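Local structure of Afp1 (Serratia entomophila, 6RBN) at residues A76-E79 with W80-A83. The protein probably builds the inner tube of the anti-feeding prophage, a contractile injection system, by stacking with copies of itself inside the helical sheath. Residues are numbered along the deposited sequence; the frame is centred on the assembly and turned at random.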
loop_
_atom_site.group_PDB
_atom_site.type_symbol
_atom_site.label_atom_id
_atom_site.label_comp_id
_atom_site.label_asym_id
_atom_site.label_seq_id
_atom_site.Cartn_x
_atom_site.Cartn_y
_atom_site.Cartn_z
ATOM N N ALA A 76 36.430 -37.593 12.144
ATOM C CA ALA A 76 36.270 -39.033 12.299
ATOM C C ALA A 76 35.970 -39.732 10.984
ATOM O O ALA A 76 36.299 -40.912 10.828
ATOM C CB ALA A 76 35.169 -39.329 13.312
ATOM N N MET A 77 35.357 -39.036 10.033
ATOM C CA MET A 77 35.157 -39.580 8.702
ATOM C C MET A 77 36.421 -39.544 7.861
ATOM O O MET A 77 36.468 -40.199 6.816
ATOM C CB MET A 77 34.046 -38.821 7.968
ATOM C CG MET A 77 32.667 -38.930 8.597
ATOM S SD MET A 77 32.029 -40.609 8.707
ATOM C CE MET A 77 32.200 -40.933 10.462
ATOM N N TYR A 78 37.435 -38.792 8.281
ATOM C CA TYR A 78 38.688 -38.764 7.542
ATOM C C TYR A 78 39.608 -39.911 7.931
ATOM O O TYR A 78 40.236 -40.512 7.057
ATOM C CB TYR A 78 39.398 -37.432 7.746
ATOM C CG TYR A 78 40.754 -37.371 7.096
ATOM C CD1 TYR A 78 40.882 -37.302 5.721
ATOM C CD2 TYR A 78 41.908 -37.368 7.865
ATOM C CE1 TYR A 78 42.120 -37.244 5.125
ATOM C CE2 TYR A 78 43.149 -37.309 7.279
ATOM C CZ TYR A 78 43.247 -37.246 5.911
ATOM O OH TYR A 78 44.485 -37.188 5.328
ATOM N N GLU A 79 39.707 -40.246 9.223
ATOM C CA GLU A 79 40.592 -41.347 9.594
ATOM C C GLU A 79 40.037 -42.712 9.224
ATOM O O GLU A 79 40.757 -43.704 9.353
ATOM C CB GLU A 79 40.927 -41.356 11.087
ATOM C CG GLU A 79 41.803 -40.213 11.547
ATOM C CD GLU A 79 41.035 -39.155 12.286
ATOM O OE1 GLU A 79 39.876 -39.432 12.659
ATOM O OE2 GLU A 79 41.581 -38.054 12.492
ATOM N N TRP A 80 38.788 -42.790 8.775
ATOM C CA TRP A 80 38.219 -44.037 8.296
ATOM C C TRP A 80 38.366 -44.201 6.791
ATOM O O TRP A 80 38.358 -45.333 6.300
ATOM C CB TRP A 80 36.755 -44.115 8.737
ATOM C CG TRP A 80 36.016 -45.344 8.349
ATOM C CD1 TRP A 80 36.455 -46.628 8.435
ATOM C CD2 TRP A 80 34.646 -45.418 7.953
ATOM N NE1 TRP A 80 35.470 -47.493 8.038
ATOM C CE2 TRP A 80 34.342 -46.773 7.750
ATOM C CE3 TRP A 80 33.653 -44.463 7.726
ATOM C CZ2 TRP A 80 33.090 -47.198 7.327
ATOM C CZ3 TRP A 80 32.414 -44.888 7.308
ATOM C CH2 TRP A 80 32.142 -46.242 7.111
ATOM N N ILE A 81 38.544 -43.105 6.055
ATOM C CA ILE A 81 38.850 -43.180 4.630
ATOM C C ILE A 81 40.347 -43.036 4.365
ATOM O O ILE A 81 40.807 -43.359 3.259
ATOM C CB ILE A 81 38.035 -42.121 3.848
ATOM C CG1 ILE A 81 37.895 -42.496 2.371
ATOM C CG2 ILE A 81 38.660 -40.748 3.983
ATOM C CD1 ILE A 81 36.895 -41.685 1.631
ATOM N N ASN A 82 41.131 -42.595 5.347
ATOM C CA ASN A 82 42.572 -42.524 5.155
ATOM C C ASN A 82 43.253 -43.857 5.420
ATOM O O ASN A 82 44.376 -44.065 4.953
ATOM C CB ASN A 82 43.184 -41.462 6.067
ATOM C CG ASN A 82 44.468 -40.867 5.513
ATOM O OD1 ASN A 82 44.975 -39.884 6.046
ATOM N ND2 ASN A 82 44.974 -41.426 4.423
ATOM N N ALA A 83 42.608 -44.755 6.154
ATOM C CA ALA A 83 43.212 -46.026 6.545
ATOM C C ALA A 83 42.863 -47.127 5.546
ATOM O O ALA A 83 42.304 -48.165 5.889
ATOM C CB ALA A 83 42.776 -46.398 7.956
#
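Tyr-78 and Asn-82 stand side by side on a short, weakly bonded helical turn that lies against the beta-sheet of this gp19-like tail tube subunit. Both side chains point the same way. The tyrosine ring and the asparagine amide are not stacked flat; their planes are 53° apart. CB of Asn-82 sits over one face of the ring, 4.2 Å above its plane and offset toward the rim. With CG anti to the backbone N (chi1 176°), the ring of Tyr-78 runs out alongside Asn-82, and its OH comes to 2.8 Å from Asn-82 OD1. The hydroxyl accepts a weak hydrogen bond from Ile-146 N of a second subunit, whose Phe-40 touches Ile-81, so this side of the turn takes part in a contact between copies of the protein.

A backbone bond links the same two residues. Asn-82 N donates to Tyr-78 O at 2.8 Å, a bent i to i+4 bond with 135° at the hydrogen. Ile-81 N makes a weak second bond to the same oxygen at 3.3 Å.

CG2 of Ile-81 lies against two backbone oxygens, 3.6 Å from Met-77 O and 3.5 Å from Tyr-78 O. The same methyl reaches the Tyr-78 ring obliquely. Toward the sheet, the side chain of Ile-81 packs on Pro-117 and Leu-120 of strand 109-121, and Trp-80 packs on Pro-117 and on Leu-139 of strand 134-140. The indole NE1 is hydrogen-bonded to Glu-90 O and its ring makes a cation-pi contact with Lys-92, while Glu-79 turns its carboxylate to Lys-74 in a salt bridge. Met-77 approaches the indole at its edge, near the ring plane, with SD 4.3 Å from Trp-80 CE3.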